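Local coordinates for erythrocyte membrane protein 1 (Plasmodium falciparum, PDB 6S8T) that probably binds host cell surface receptors, the piece here being the DBLbeta domain that recognises ICAM-1 in adhesion of infected erythrocytes, at residues P13-Q18 with K400-T405; E176-A181 with K269-S274; T431-F436 with P458-A463. All blocks are in the same frame, centred on the assembly; numbering follows the deposited sequence.

Contact 1: P13-Q18 with K400-T405; sequences PAIANQ and KVTGDT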
# COMPACT_ATOMS: atom_id res chain seq x y z
N PRO A 13 21.88 3.29 8.17
CA PRO A 13 21.21 2.01 7.96
C PRO A 13 19.71 2.18 7.78
O PRO A 13 19.07 3.03 8.41
CB PRO A 13 21.53 1.24 9.25
CG PRO A 13 21.72 2.30 10.28
CD PRO A 13 22.36 3.46 9.55
N ALA A 14 19.14 1.35 6.90
CA ALA A 14 17.70 1.30 6.69
C ALA A 14 17.09 0.38 7.73
O ALA A 14 17.44 -0.81 7.79
CB ALA A 14 17.38 0.83 5.27
N ILE A 15 16.18 0.90 8.55
CA ILE A 15 15.75 0.21 9.75
C ILE A 15 14.24 -0.02 9.82
O ILE A 15 13.76 -0.58 10.81
CB ILE A 15 16.23 0.94 11.02
CG1 ILE A 15 15.68 2.37 11.06
CG2 ILE A 15 17.75 0.98 11.05
CD1 ILE A 15 16.32 3.23 12.13
N ALA A 16 13.48 0.38 8.80
CA ALA A 16 12.03 0.21 8.85
C ALA A 16 11.65 -1.26 9.00
O ALA A 16 10.75 -1.59 9.78
CB ALA A 16 11.38 0.81 7.60
N ASN A 17 12.33 -2.15 8.28
CA ASN A 17 11.97 -3.57 8.34
C ASN A 17 12.26 -4.16 9.71
O ASN A 17 11.49 -4.98 10.22
CB ASN A 17 12.70 -4.35 7.26
CG ASN A 17 12.20 -5.78 7.14
OD1 ASN A 17 11.22 -6.06 6.46
ND2 ASN A 17 12.88 -6.70 7.82
N GLN A 18 13.39 -3.78 10.33
CA GLN A 18 13.66 -4.24 11.69
C GLN A 18 12.67 -3.66 12.69
O GLN A 18 12.34 -4.32 13.68
CB GLN A 18 15.10 -3.91 12.08
CG GLN A 18 16.14 -4.70 11.30
CD GLN A 18 17.57 -4.35 11.70
OE1 GLN A 18 18.07 -4.81 12.73
NE2 GLN A 18 18.22 -3.53 10.89
N LYS A 400 13.59 6.77 19.02
CA LYS A 400 14.29 6.18 20.16
C LYS A 400 15.53 5.42 19.72
O LYS A 400 16.57 5.47 20.39
CB LYS A 400 13.33 5.28 20.92
CG LYS A 400 13.92 4.54 22.10
CD LYS A 400 12.84 3.71 22.78
CE LYS A 400 13.40 2.91 23.93
NZ LYS A 400 12.36 2.12 24.65
N VAL A 401 15.46 4.71 18.59
CA VAL A 401 16.61 3.97 18.10
C VAL A 401 17.67 4.91 17.54
O VAL A 401 18.87 4.75 17.81
CB VAL A 401 16.18 2.93 17.04
CG1 VAL A 401 17.39 2.40 16.30
CG2 VAL A 401 15.41 1.79 17.69
N THR A 402 17.25 5.91 16.75
CA THR A 402 18.20 6.80 16.10
C THR A 402 18.74 7.89 17.02
O THR A 402 19.68 8.59 16.63
CB THR A 402 17.55 7.47 14.88
OG1 THR A 402 16.47 8.30 15.31
CG2 THR A 402 17.03 6.42 13.91
N GLY A 403 18.16 8.06 18.20
CA GLY A 403 18.58 9.11 19.11
C GLY A 403 18.05 10.49 18.79
O GLY A 403 18.31 11.43 19.55
N ASP A 404 17.30 10.66 17.69
CA ASP A 404 16.75 11.95 17.29
C ASP A 404 15.48 12.20 18.09
O ASP A 404 14.37 11.91 17.64
CB ASP A 404 16.51 11.99 15.79
CG ASP A 404 15.60 13.13 15.36
OD1 ASP A 404 15.78 14.26 15.84
OD2 ASP A 404 14.71 12.89 14.52
N THR A 405 15.63 12.75 19.29
CA THR A 405 14.51 12.92 20.21
C THR A 405 14.27 14.37 20.62
O THR A 405 13.33 14.62 21.40
CB THR A 405 14.71 12.06 21.46
OG1 THR A 405 15.91 12.47 22.14
CG2 THR A 405 14.82 10.59 21.10

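Contact 2: E176-A181 with K269-S274; sequences ESICRA and KNLKKS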
# COMPACT_ATOMS: atom_id res chain seq x y z
N GLU A 176 10.56 -7.81 -9.40
CA GLU A 176 10.58 -7.29 -8.04
C GLU A 176 9.44 -6.31 -7.81
O GLU A 176 8.84 -6.29 -6.73
CB GLU A 176 11.93 -6.64 -7.75
CG GLU A 176 12.86 -7.52 -6.94
CD GLU A 176 14.21 -6.87 -6.68
OE1 GLU A 176 14.76 -6.26 -7.62
OE2 GLU A 176 14.70 -6.96 -5.54
N SER A 177 9.12 -5.49 -8.82
CA SER A 177 8.01 -4.55 -8.68
C SER A 177 6.69 -5.28 -8.50
O SER A 177 5.82 -4.83 -7.74
CB SER A 177 7.97 -3.63 -9.90
OG SER A 177 6.98 -2.63 -9.76
N ILE A 178 6.51 -6.41 -9.20
CA ILE A 178 5.29 -7.21 -9.03
C ILE A 178 5.26 -7.86 -7.65
O ILE A 178 4.21 -7.92 -7.01
CB ILE A 178 5.18 -8.27 -10.15
CG1 ILE A 178 5.08 -7.61 -11.53
CG2 ILE A 178 3.98 -9.17 -9.92
CD1 ILE A 178 5.04 -8.61 -12.68
N CYS A 179 6.41 -8.36 -7.19
CA CYS A 179 6.47 -8.95 -5.85
C CYS A 179 6.12 -7.92 -4.78
O CYS A 179 5.41 -8.24 -3.81
CB CYS A 179 7.86 -9.55 -5.61
SG CYS A 179 8.24 -11.04 -6.63
N ARG A 180 6.58 -6.67 -4.93
CA ARG A 180 6.25 -5.64 -3.95
C ARG A 180 4.76 -5.31 -3.96
O ARG A 180 4.17 -5.07 -2.90
CB ARG A 180 7.07 -4.37 -4.22
CG ARG A 180 8.52 -4.43 -3.75
CD ARG A 180 9.19 -3.05 -3.78
NE ARG A 180 9.17 -2.44 -5.10
CZ ARG A 180 10.13 -2.58 -6.01
NH1 ARG A 180 10.02 -1.99 -7.20
NH2 ARG A 180 11.20 -3.31 -5.75
N ALA A 181 4.14 -5.31 -5.14
CA ALA A 181 2.71 -4.99 -5.23
C ALA A 181 1.87 -6.04 -4.52
O ALA A 181 0.86 -5.71 -3.88
CB ALA A 181 2.29 -4.88 -6.70
N LYS A 269 4.61 -18.24 -6.88
CA LYS A 269 5.56 -19.27 -7.26
C LYS A 269 5.72 -19.42 -8.77
O LYS A 269 6.67 -20.08 -9.21
CB LYS A 269 5.16 -20.61 -6.65
CG LYS A 269 5.33 -20.69 -5.14
CD LYS A 269 5.05 -22.10 -4.63
CE LYS A 269 5.27 -22.20 -3.13
NZ LYS A 269 5.04 -23.58 -2.64
N ASN A 270 4.82 -18.85 -9.57
CA ASN A 270 4.95 -18.90 -11.02
C ASN A 270 6.03 -17.97 -11.55
O ASN A 270 6.43 -18.11 -12.71
CB ASN A 270 3.61 -18.58 -11.68
CG ASN A 270 2.58 -19.67 -11.49
OD1 ASN A 270 2.92 -20.86 -11.48
ND2 ASN A 270 1.32 -19.28 -11.32
N LEU A 271 6.51 -17.03 -10.74
CA LEU A 271 7.61 -16.15 -11.14
C LEU A 271 8.95 -16.83 -10.88
O LEU A 271 9.09 -17.62 -9.93
CB LEU A 271 7.53 -14.82 -10.39
CG LEU A 271 6.63 -13.72 -10.94
CD1 LEU A 271 5.17 -14.16 -11.01
CD2 LEU A 271 6.76 -12.45 -10.12
N LYS A 272 9.93 -16.52 -11.72
CA LYS A 272 11.21 -17.22 -11.64
C LYS A 272 12.16 -16.60 -10.63
O LYS A 272 12.96 -17.32 -10.02
CB LYS A 272 11.87 -17.26 -13.02
CG LYS A 272 11.18 -18.20 -14.01
CD LYS A 272 12.04 -18.46 -15.23
CE LYS A 272 11.39 -19.48 -16.15
NZ LYS A 272 12.27 -19.84 -17.30
N LYS A 273 12.11 -15.28 -10.44
CA LYS A 273 13.01 -14.64 -9.49
C LYS A 273 12.66 -15.05 -8.07
O LYS A 273 11.48 -15.08 -7.68
CB LYS A 273 12.94 -13.12 -9.63
CG LYS A 273 13.99 -12.38 -8.80
CD LYS A 273 13.92 -10.88 -9.03
CE LYS A 273 14.96 -10.16 -8.19
NZ LYS A 273 16.34 -10.58 -8.54
N SER A 274 13.68 -15.38 -7.28
CA SER A 274 13.48 -15.90 -5.94
C SER A 274 14.26 -15.15 -4.86
O SER A 274 14.17 -15.53 -3.69
CB SER A 274 13.85 -17.39 -5.88
OG SER A 274 15.16 -17.61 -6.37

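Contact 3: T431-F436 with P458-A463; sequences TEQTQF and PPPKYA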
# COMPACT_ATOMS: atom_id res chain seq x y z
N THR A 431 15.06 9.01 -13.77
CA THR A 431 16.21 9.26 -14.63
C THR A 431 16.61 10.73 -14.54
O THR A 431 15.78 11.62 -14.78
CB THR A 431 15.92 8.86 -16.08
OG1 THR A 431 16.91 9.41 -16.95
CG2 THR A 431 14.54 9.33 -16.51
N GLU A 432 17.87 10.98 -14.17
CA GLU A 432 18.47 12.31 -14.08
C GLU A 432 17.87 13.16 -12.96
O GLU A 432 18.58 13.97 -12.36
CB GLU A 432 18.36 13.04 -15.42
CG GLU A 432 19.14 12.38 -16.55
CD GLU A 432 20.64 12.38 -16.31
OE1 GLU A 432 21.14 13.30 -15.63
OE2 GLU A 432 21.32 11.46 -16.80
N GLN A 433 16.59 13.00 -12.68
CA GLN A 433 15.90 13.74 -11.63
C GLN A 433 15.54 12.74 -10.53
O GLN A 433 14.45 12.17 -10.53
CB GLN A 433 14.67 14.47 -12.17
CG GLN A 433 14.90 15.17 -13.50
CD GLN A 433 15.97 16.24 -13.43
OE1 GLN A 433 16.76 16.41 -14.37
NE2 GLN A 433 16.01 16.97 -12.32
N THR A 434 16.47 12.52 -9.60
CA THR A 434 16.36 11.45 -8.63
C THR A 434 16.30 11.91 -7.18
O THR A 434 15.92 11.12 -6.31
CB THR A 434 17.55 10.48 -8.77
OG1 THR A 434 18.77 11.16 -8.49
CG2 THR A 434 17.61 9.92 -10.19
N GLN A 435 16.66 13.16 -6.89
CA GLN A 435 16.71 13.66 -5.52
C GLN A 435 15.36 14.25 -5.13
O GLN A 435 14.91 15.22 -5.74
CB GLN A 435 17.82 14.69 -5.37
CG GLN A 435 18.00 15.23 -3.96
CD GLN A 435 19.18 16.16 -3.84
OE1 GLN A 435 20.26 15.89 -4.37
NE2 GLN A 435 18.99 17.27 -3.14
N PHE A 436 14.72 13.68 -4.11
CA PHE A 436 13.39 14.11 -3.69
C PHE A 436 13.41 15.33 -2.77
O PHE A 436 12.34 15.85 -2.45
CB PHE A 436 12.66 12.95 -3.00
CG PHE A 436 11.94 12.03 -3.96
CD1 PHE A 436 12.65 11.17 -4.78
CD2 PHE A 436 10.56 12.03 -4.03
CE1 PHE A 436 12.00 10.33 -5.67
CE2 PHE A 436 9.90 11.19 -4.92
CZ PHE A 436 10.62 10.34 -5.73
N PRO A 458 12.55 23.42 -15.04
CA PRO A 458 13.47 23.44 -16.18
C PRO A 458 14.52 22.35 -16.04
O PRO A 458 15.40 22.43 -15.17
CB PRO A 458 14.10 24.84 -16.10
CG PRO A 458 14.09 25.15 -14.64
CD PRO A 458 12.91 24.43 -14.03
N PRO A 459 14.45 21.31 -16.86
CA PRO A 459 15.44 20.22 -16.77
C PRO A 459 16.83 20.74 -17.09
O PRO A 459 17.04 21.36 -18.14
CB PRO A 459 14.96 19.21 -17.82
CG PRO A 459 13.52 19.57 -18.07
CD PRO A 459 13.45 21.05 -17.90
N PRO A 460 17.80 20.50 -16.21
CA PRO A 460 19.15 21.05 -16.44
C PRO A 460 19.79 20.56 -17.73
O PRO A 460 20.58 21.30 -18.34
CB PRO A 460 19.94 20.57 -15.21
CG PRO A 460 18.90 20.31 -14.17
CD PRO A 460 17.71 19.79 -14.92
N LYS A 461 19.46 19.35 -18.18
CA LYS A 461 20.03 18.83 -19.42
C LYS A 461 19.29 19.33 -20.66
O LYS A 461 19.85 19.28 -21.76
CB LYS A 461 20.00 17.30 -19.40
CG LYS A 461 20.63 16.67 -18.16
CD LYS A 461 22.15 16.65 -18.22
CE LYS A 461 22.74 15.90 -17.04
NZ LYS A 461 24.21 15.72 -17.15
N TYR A 462 18.06 19.82 -20.50
CA TYR A 462 17.25 20.25 -21.64
C TYR A 462 16.76 21.69 -21.49
O TYR A 462 15.79 22.08 -22.15
CB TYR A 462 16.06 19.31 -21.85
CG TYR A 462 16.48 17.94 -22.32
CD1 TYR A 462 16.60 17.66 -23.68
CD2 TYR A 462 16.75 16.92 -21.42
CE1 TYR A 462 16.98 16.41 -24.12
CE2 TYR A 462 17.13 15.66 -21.85
CZ TYR A 462 17.25 15.41 -23.20
OH TYR A 462 17.63 14.17 -23.64
N ALA A 463 17.40 22.49 -20.63
CA ALA A 463 16.99 23.88 -20.47
C ALA A 463 17.18 24.66 -21.76
O ALA A 463 16.31 25.45 -22.15
CB ALA A 463 17.76 24.52 -19.32

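Contact 1: P13-Q18 with K400-T405
Ile15 reaches from the start of helix 16-32 to Thr402 and Val401 at the finish of helix 388-402, a meeting of two helix ends in a Duffy-binding-like domain, a largely alpha-helical fold with almost no strand. Ile15 holds the N-cap position; Gly403, with positive phi, is where the other helix gives up its helical backbone. The approach is thin, and a single methyl carries it.

Starting at CB, the bond from CA already heads for residues 400-405, but Ile15 CB is still 6.2 Å from Thr402 CG2. The shorter branch stays at home, with Ile15 CG2 lying 3.6 Å from Pro13 O within its own segment. The longer branch does the work: CG1 sits between the backbone N and the carbonyl carbon (chi1 60°), and CD1 continues nearly straight on from CA (chi2 -169°), which carries the tip across to the other helix. There Ile15 CD1 meets the methyl Thr402 CG2 at 3.7 Å. A looser apolar neighbour of Ile15 CD1 is Val401 CG1, at 4.4 Å. The Ile15 and Thr402 side chains cross obliquely, methyl against methyl, and nothing polar joins the two segments.

Polar groups at each end are used elsewhere. Ile15 N is hydrogen-bonded to Tyr414 OH, and Ala16 N to Glu424 OE2, so a carboxylate from helix 417-424 sits where the opening turn of helix 16-32 presents its amides and probably suits the local dipole.

On the other side, Thr402 shows two characters. Its methyl faces Ile15, while OG1 turns back on its own helix and is hydrogen-bonded to Leu398 O. Thr402 OG1 also receives a weak hydrogen bond from Asp404 N, 3.5 Å away, just past the helix end.

Contact 2: E176-A181 with K269-S274
Leu271 rests its CD2 methyl near one face of helix 172-194, while two residues further on Lys273 slants across Glu176 of the same helix. This is a loop packed on a helix inside the Duffy-binding domain: residues 269-274 directly follow helix 246-268.

The close part is the lysine. Lys273 stretches its chain out fully as far as CE, and Lys273 CE comes within 3.6 Å of Glu176 CG and 3.7 Å of Glu176 CD. These are contacts of aliphatic carbon with carbon and carboxylate. The last torsion then bends (chi4 60°) and takes the ammonium aside, leaving Glu176 OE1 and Lys273 NZ 4.7 Å apart, too far for a salt bridge. Each polar end is occupied elsewhere: NZ is hydrogen-bonded to Asn275 OD1 and Gln172 OE1, whereas Glu176 OE2 accepts from Asp277 N. The loop backbone is fastened too, through Lys273 N to Gln175 OE1.

The looser part is apolar. Leu271 CD2 lies 4.0 Å from Cys179 SG and 4.3 Å from Ile178 CG2, so one methyl touches two neighbouring residues of the helix. Cys179 places its sulfur beside the backbone N (chi1 -69°), on the side facing the loop, and that sulfur is also disulfide-bonded to Cys278. Ile157 of helix 137-163 touches both Ile178 and Leu271, so a second helix adds to this apolar patch. Ile178 and Cys179 are buried, whereas Leu271, Lys273 and Glu176 are each partly exposed.

The chemistry is therefore mixed: alongside the apolar contacts around the disulfide, the opposite charges of Glu176 and Lys273 probably attract each other at a distance while hydrogen bonds to other groups fix their positions.

Contact 3: T431-F436 with P458-A463
Glu432 with Lys461 and Gln433 with Pro460 are the two pairs that join these irregular segments. The first is electrostatic but indirect. Glu432 OE1 touches Lys461 CE at 3.4 Å, whereas Lys461 NZ stays 4.2 Å from Glu432 OE1, beyond salt-bridge range. The two side chains cross at about a right angle, each bent at chi2, so the carboxylate meets the side of the lysine chain near its end. The attraction at this exposed edge is probably weak.

The second pair sets an amide oxygen against one ring carbon. Gln433 and Pro460 approach from opposite directions, and Gln433 OE1 comes to 3.6 Å from Pro460 CD. A bend at chi2 (-60°) curls the glutamine, whose amide is held by its other end: NE2 donates to Tyr453 O and Asp451 O. Those two bonds should fix the rotation of the amide and with it the position of OE1 at the CD corner of Pro460.

Backbone bonding shapes the second segment. Tyr462 N bonds to Pro459 O at 3.0 Å, closing a turn with Pro460 and Lys461 at its corners, both with helical backbone angles.

Cys430 and Cys437 flank the first segment and Cys466 and Cys468 follow the second, all in disulfides, so the arrangement belongs to the cystine-rich C-terminal loops of this DBL domain, with a type I beta turn presenting Pro460 and Lys461.

Contact 2 lies nearest the middle of the chain and joins a loop to helix 172-194, with two of its five touching residues buried. Contact 1, nearer the surface, brings together the ends of helices 16-32 and 388-402, and it closes a long loop of chain within which contact 2 is nested. Contact 3 is the most peripheral and comes later in the sequence, between two segments without regular structure. Only contact 1 is wholly apolar; contact 2 combines an apolar patch with a Glu/Lys pair, and contact 3 is charged and polar with a proline. None of the three touches another: nearest atoms are about 11 Å apart for contacts 1 and 2, and about 15 Å for 1 and 3.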